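Local coordinates for protein methyltransferase FkbM (Methylobacillus flagellatus KT, PDB 2PY6) that probably transfers methyl groups, though its substrate is not defined, at residues S22-A27 with A173-A178; A29-P34 with D166-I171; Q179-A182 with S186-T189. One frame throughout, in Å; residues are numbered along the deposited sequence.

Contact 1: residues S22-A27 with A173-A178; sequences SFLAAA and AFQTLA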
# COMPACT_ATOMS: atom_id res chain seq x y z
N SER A 22 1.42 17.36 41.16
CA SER A 22 0.93 16.02 40.85
C SER A 22 2.05 14.97 41.05
O SER A 22 1.78 13.81 41.46
CB SER A 22 0.30 15.98 39.44
OG SER A 22 1.23 16.29 38.44
N PHE A 23 3.30 15.36 40.78
CA PHE A 23 4.46 14.47 40.96
C PHE A 23 4.59 13.98 42.41
O PHE A 23 4.74 12.76 42.66
CB PHE A 23 5.77 15.17 40.48
CG PHE A 23 7.06 14.54 40.98
CD1 PHE A 23 7.49 13.30 40.50
CD2 PHE A 23 7.87 15.21 41.90
CE1 PHE A 23 8.68 12.74 40.93
CE2 PHE A 23 9.07 14.66 42.32
CZ PHE A 23 9.49 13.42 41.83
N LEU A 24 4.54 14.91 43.34
CA LEU A 24 4.69 14.60 44.75
C LEU A 24 3.52 13.80 45.26
O LEU A 24 3.71 12.84 46.00
CB LEU A 24 4.86 15.90 45.54
CG LEU A 24 6.15 16.66 45.26
CD1 LEU A 24 6.22 17.98 46.07
CD2 LEU A 24 7.35 15.81 45.57
N ALA A 25 2.31 14.19 44.87
CA ALA A 25 1.09 13.46 45.24
C ALA A 25 1.10 12.03 44.68
O ALA A 25 0.68 11.10 45.36
CB ALA A 25 -0.15 14.20 44.71
N ALA A 26 1.54 11.86 43.45
CA ALA A 26 1.59 10.52 42.86
C ALA A 26 2.62 9.64 43.57
O ALA A 26 2.40 8.46 43.81
CB ALA A 26 1.87 10.60 41.40
N ALA A 27 3.76 10.22 43.92
CA ALA A 27 4.81 9.48 44.57
C ALA A 27 4.38 9.06 45.98
O ALA A 27 4.69 7.95 46.42
CB ALA A 27 6.06 10.33 44.63
N ALA A 173 16.33 13.88 44.87
CA ALA A 173 17.29 14.00 43.77
C ALA A 173 16.60 14.49 42.48
O ALA A 173 17.16 15.30 41.72
CB ALA A 173 17.98 12.69 43.53
N PHE A 174 15.39 14.00 42.21
CA PHE A 174 14.63 14.54 41.08
C PHE A 174 14.22 16.01 41.27
O PHE A 174 14.20 16.76 40.31
CB PHE A 174 13.43 13.67 40.74
CG PHE A 174 13.79 12.39 40.02
CD1 PHE A 174 14.39 12.44 38.79
CD2 PHE A 174 13.45 11.16 40.55
CE1 PHE A 174 14.70 11.28 38.12
CE2 PHE A 174 13.75 10.02 39.90
CZ PHE A 174 14.39 10.08 38.68
N GLN A 175 13.87 16.41 42.48
CA GLN A 175 13.54 17.81 42.76
C GLN A 175 14.77 18.70 42.55
O GLN A 175 14.66 19.82 42.06
CB GLN A 175 13.01 17.97 44.18
CG GLN A 175 11.71 17.23 44.39
CD GLN A 175 11.14 17.46 45.77
OE1 GLN A 175 11.74 17.07 46.79
NE2 GLN A 175 9.97 18.09 45.83
N THR A 176 15.94 18.17 42.94
CA THR A 176 17.22 18.84 42.72
C THR A 176 17.52 18.97 41.21
O THR A 176 17.97 20.01 40.78
CB THR A 176 18.38 18.17 43.49
OG1 THR A 176 18.12 18.24 44.89
CG2 THR A 176 19.69 18.85 43.21
N LEU A 177 17.29 17.92 40.43
CA LEU A 177 17.43 18.03 38.97
C LEU A 177 16.49 19.12 38.41
O LEU A 177 16.92 19.95 37.62
CB LEU A 177 17.14 16.70 38.29
CG LEU A 177 17.27 16.60 36.78
CD1 LEU A 177 18.63 17.10 36.31
CD2 LEU A 177 17.05 15.17 36.31
N ALA A 178 15.22 19.12 38.83
CA ALA A 178 14.25 20.12 38.36
C ALA A 178 14.78 21.57 38.54
O ALA A 178 14.63 22.42 37.64
CB ALA A 178 12.95 19.95 39.11
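F23 reaches across from helix 19-32 and sets the outer end of its ring against helix 171-180, where F23 CZ lies 4.1 Å from F174 CB. The ring sits there because its CG is anti to the backbone N (chi1 163°), which swings it off the helix toward the partner. F174 offers only its CB to this ring; its own ring leads away, toward L377 of helix 375-386, and the two side chains cross at about a right angle without stacking. Q175 CG meets the F23 ring at the edge, near the ring plane, with F23 CE2 4.2 Å away. This inner side is the enclosed one: I167, I171, Y191, L194 and L198 also surround F23. The L24-Q175 side lies nearer solvent: both residues are partly exposed, whereas F23 and F174 are buried. There Q175, extended beyond CG, brings its amide across the isobutyl end of L24, and Q175 NE2 stands 3.5 Å from L24 CD2. Carbon faces nitrogen here, so the touch is van der Waals packing. An alanine in place of L24 would probably leave the Q175 amide without the methyls it rests on and free to turn. The axes of the two short segments approach to 12.5 Å, and their N-to-C directions differ by 171°. The arrangement is that of two widely spaced antiparallel helices in a helical cluster, with helix 184-199 filling in beside F23.

Contact 2: residues A29-P34 with D166-I171; sequences ALAVDP and DIVRNI. With EDO (1,2-ethanediol), chain F.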
# COMPACT_ATOMS: atom_id res chain seq x y z
N ALA A 29 1.22 8.56 46.89
CA ALA A 29 0.13 7.61 46.70
C ALA A 29 0.69 6.22 46.42
O ALA A 29 0.32 5.27 47.10
CB ALA A 29 -0.78 8.08 45.59
N LEU A 30 1.61 6.14 45.46
CA LEU A 30 2.28 4.87 45.11
C LEU A 30 3.07 4.21 46.25
O LEU A 30 3.07 2.97 46.39
CB LEU A 30 3.22 5.08 43.91
CG LEU A 30 3.92 3.81 43.38
CD1 LEU A 30 2.97 2.74 42.87
CD2 LEU A 30 4.89 4.17 42.30
N ALA A 31 3.74 5.04 47.05
CA ALA A 31 4.56 4.55 48.16
C ALA A 31 3.76 3.68 49.13
O ALA A 31 4.27 2.69 49.63
CB ALA A 31 5.20 5.71 48.90
N VAL A 32 2.50 4.07 49.37
CA VAL A 32 1.58 3.36 50.25
C VAL A 32 0.54 2.47 49.54
O VAL A 32 -0.21 1.78 50.22
CB VAL A 32 0.86 4.32 51.23
CG1 VAL A 32 1.90 5.10 52.07
CG2 VAL A 32 -0.11 5.25 50.51
N ASP A 33 0.50 2.46 48.21
CA ASP A 33 -0.42 1.60 47.48
C ASP A 33 0.23 1.13 46.18
O ASP A 33 0.27 1.89 45.20
CB ASP A 33 -1.70 2.38 47.15
CG ASP A 33 -2.77 1.54 46.46
OD1 ASP A 33 -2.60 0.31 46.26
OD2 ASP A 33 -3.81 2.14 46.13
N PRO A 34 0.70 -0.13 46.13
CA PRO A 34 1.30 -0.63 44.91
C PRO A 34 0.34 -0.73 43.71
O PRO A 34 0.78 -0.78 42.56
CB PRO A 34 1.85 -1.99 45.32
CG PRO A 34 1.24 -2.35 46.51
CD PRO A 34 0.74 -1.14 47.20
N ASP A 166 11.31 2.96 41.75
CA ASP A 166 12.62 3.61 41.59
C ASP A 166 12.50 5.10 41.74
O ASP A 166 13.33 5.75 42.38
CB ASP A 166 13.20 3.36 40.18
CG ASP A 166 13.80 1.98 40.02
OD1 ASP A 166 13.70 1.19 40.99
OD2 ASP A 166 14.36 1.68 38.93
N ILE A 167 11.46 5.66 41.12
CA ILE A 167 11.22 7.11 41.21
C ILE A 167 10.88 7.54 42.62
O ILE A 167 11.38 8.56 43.09
CB ILE A 167 10.15 7.60 40.21
CG1 ILE A 167 10.67 7.39 38.78
CG2 ILE A 167 9.87 9.08 40.42
CD1 ILE A 167 9.63 7.41 37.75
N VAL A 168 10.07 6.73 43.30
CA VAL A 168 9.65 7.01 44.67
C VAL A 168 10.84 7.02 45.63
O VAL A 168 10.81 7.72 46.63
CB VAL A 168 8.56 6.00 45.14
CG1 VAL A 168 8.24 6.11 46.64
CG2 VAL A 168 7.27 6.14 44.32
N ARG A 169 11.89 6.25 45.33
CA ARG A 169 13.12 6.20 46.16
C ARG A 169 14.06 7.37 45.97
O ARG A 169 14.95 7.56 46.80
CB ARG A 169 13.94 4.92 45.90
CG ARG A 169 13.60 3.74 46.80
CD ARG A 169 14.59 2.52 46.63
NE ARG A 169 14.43 1.86 45.34
CZ ARG A 169 13.39 1.09 45.00
NH1 ARG A 169 12.37 0.88 45.84
NH2 ARG A 169 13.35 0.54 43.79
N ASN A 170 13.86 8.14 44.90
CA ASN A 170 14.74 9.23 44.53
C ASN A 170 14.07 10.59 44.38
O ASN A 170 14.55 11.44 43.61
CB ASN A 170 15.42 8.83 43.23
CG ASN A 170 16.35 7.64 43.40
OD1 ASN A 170 16.08 6.55 42.91
ND2 ASN A 170 17.44 7.85 44.12
N ILE A 171 13.01 10.83 45.15
CA ILE A 171 12.28 12.10 45.06
C ILE A 171 13.16 13.36 45.23
O ILE A 171 13.17 14.20 44.34
CB ILE A 171 10.99 12.16 45.97
CG1 ILE A 171 9.95 11.09 45.59
CG2 ILE A 171 10.39 13.52 45.96
CD1 ILE A 171 9.50 11.02 44.12
C1 EDO F . 9.52 1.10 49.84
O1 EDO F . 8.90 -0.09 50.31
C2 EDO F . 11.05 1.10 49.70
O2 EDO F . 11.37 1.11 48.31
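The outer edge of a helical cluster, where the C-terminal part of helix 19-32 passes helix 164-169, is the setting of this small surface contact. V168 carries one whole side of it, pointing toward the other helix and using both methyls on different partners. V168 CG2 packs on L30 CD2 at 3.7 Å, while V168 CG1 packs on A31 CB at 3.8 Å. The fork is set by chi1 of 171°, which leaves CG1 anti to the backbone N and CG2 beside it, so that the two methyls straddle successive residues of the facing helix. L30 also has its CG anti to the backbone N (chi1 -176°), which carries its branch toward V168, and the two side chains meet at a slant. The small side chain of A31 probably helps the backbones approach, the CA atoms of A31 and V168 being 6.6 Å apart. On the inner side L198 of helix 184-199 touches both L30 and V168, and F36 lies against L30. A31, by contrast, is exposed.

Polar groups gather beside this apolar touch, not within it. R169 NH2 forms a salt bridge to D166 OD1 at 2.9 Å, although the hydrogen bond in it is weak, with an N-H...O angle of 122°; the other oxygen, D166 OD2, is hydrogen-bonded to S373 OG. R169 NH1 gives a second bond, 2.7 Å long, to O2 of a 1,2-ethanediol; this O2 lies at the guanidinium edge, in its plane, and the molecule probably came from the crystallisation liquor. Just 111 Å² is buried, as befits peripheral helix-helix packing through a single valine set against a leucine-alanine pair.

Contact 3: residues Q179-A182 with S186-T189; sequences QRLA and SVQT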
# COMPACT_ATOMS: atom_id res chain seq x y z
N GLN A 179 15.36 21.83 39.71
CA GLN A 179 15.93 23.14 40.06
C GLN A 179 17.15 23.49 39.20
O GLN A 179 17.44 24.66 39.01
CB GLN A 179 16.32 23.19 41.55
CG GLN A 179 15.19 22.94 42.54
CD GLN A 179 15.71 22.55 43.94
OE1 GLN A 179 16.88 22.80 44.28
NE2 GLN A 179 14.84 21.94 44.75
N ARG A 180 17.86 22.49 38.69
CA ARG A 180 19.07 22.71 37.88
C ARG A 180 18.80 22.98 36.38
O ARG A 180 19.66 23.49 35.67
CB ARG A 180 20.00 21.49 38.06
CG ARG A 180 21.44 21.61 37.52
CD ARG A 180 22.20 22.87 38.00
NE ARG A 180 23.61 22.92 37.57
CZ ARG A 180 24.03 23.26 36.34
NH1 ARG A 180 23.15 23.58 35.38
NH2 ARG A 180 25.34 23.29 36.07
N LEU A 181 17.62 22.60 35.91
CA LEU A 181 17.25 22.77 34.52
C LEU A 181 17.10 24.26 34.22
O LEU A 181 16.53 25.02 35.02
CB LEU A 181 15.99 21.95 34.21
CG LEU A 181 16.10 20.42 34.30
CD1 LEU A 181 14.75 19.71 34.21
CD2 LEU A 181 17.02 19.87 33.20
N ALA A 182 17.61 24.69 33.06
CA ALA A 182 17.66 26.12 32.71
C ALA A 182 16.33 26.79 32.29
O ALA A 182 16.19 28.01 32.38
CB ALA A 182 18.70 26.34 31.64
N SER A 186 11.66 22.44 30.16
CA SER A 186 12.44 21.30 30.58
C SER A 186 11.92 20.79 31.90
O SER A 186 11.82 19.57 32.11
CB SER A 186 13.90 21.69 30.74
OG SER A 186 14.50 21.80 29.48
N VAL A 187 11.60 21.70 32.82
CA VAL A 187 11.05 21.32 34.12
C VAL A 187 9.69 20.64 33.88
O VAL A 187 9.42 19.56 34.38
CB VAL A 187 10.91 22.52 35.07
CG1 VAL A 187 10.18 22.10 36.33
CG2 VAL A 187 12.28 23.09 35.41
N GLN A 188 8.83 21.25 33.09
CA GLN A 188 7.54 20.62 32.82
C GLN A 188 7.75 19.21 32.21
O GLN A 188 7.08 18.23 32.58
CB GLN A 188 6.68 21.48 31.93
CG GLN A 188 5.17 21.10 31.99
CD GLN A 188 4.37 21.72 30.86
OE1 GLN A 188 4.90 21.96 29.75
NE2 GLN A 188 3.10 22.01 31.13
N THR A 189 8.70 19.11 31.28
CA THR A 189 9.00 17.84 30.65
C THR A 189 9.48 16.83 31.68
O THR A 189 8.99 15.68 31.68
CB THR A 189 10.03 18.02 29.55
OG1 THR A 189 9.49 18.89 28.54
CG2 THR A 189 10.44 16.69 28.95
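L181 lays its side chain over the first turn of helix 184-199, covering S186 and the start of V187. Its CD1 methyl settles against the peptide between them, with L181 CD1 3.6 Å from S186 O and 4.0 Å from V187 N. Nearer the root of the side chain, L181 CB stands 4.1 Å from S186 CB and equally 4.1 Å from V187 CG2, so the leucine spans two neighbouring residues of the helix. Its CG is anti to the carbonyl carbon (chi1 -65°), which directs the branch over the S186 carbonyl. The backbones are near here, the CA atoms of L181 and V187 lying 6.4 Å apart. No hydrogen bond joins the two segments; 148 Å² of surface is buried by van der Waals contact alone.

L181 is the first residue after helix 171-180 to leave helical torsions; its psi of 138° turns the chain out of the helix, which probably helps bring the side chain over S186. With CG1 of V187 anti to the backbone N (chi1 173°), CG2 is the methyl left facing L181 CB. The serine's hydroxyl does not spend itself on L181: S186 OG is hydrogen-bonded to D183 OD1 and to L394 N, tying the start of the helix to strand 392-396. That strand also flanks the leucine, with I392 touching L181 and the backbone of A182 bonded to I392. Farther along, Q188 NE2 bonds to the backbone O of G220 of a second subunit. Overall this is a short connection between two consecutive helices, 171-180 and 184-199, covered by a buried leucine and packed against the strand outermost within this chain of the seven-stranded sheet in the Rossmann-like methyltransferase domain.

Overall arrangement
Contacts 1 and 2 both use helix 19-32 and sit one after the other along it, their centres 10 Å apart; along the chain, contact 2 is nested inside the loop that contact 1 closes. I171 joins them, its CD1 lying 3.3 Å from F23 CZ and 3.5 Å from A27 CB. Contact 3 follows in series, where one helix ends and the next begins, its centre 11 Å from that of contact 1; A178 O approaches V187 CG2 at 3.3 Å. Contacts 2 and 3 do not touch: their centres are 21 Å apart. One ethanediol is bonded to R169 in contact 2, and a different one lies about 4 Å from the V187 side chain; both probably come from the crystallisation liquor.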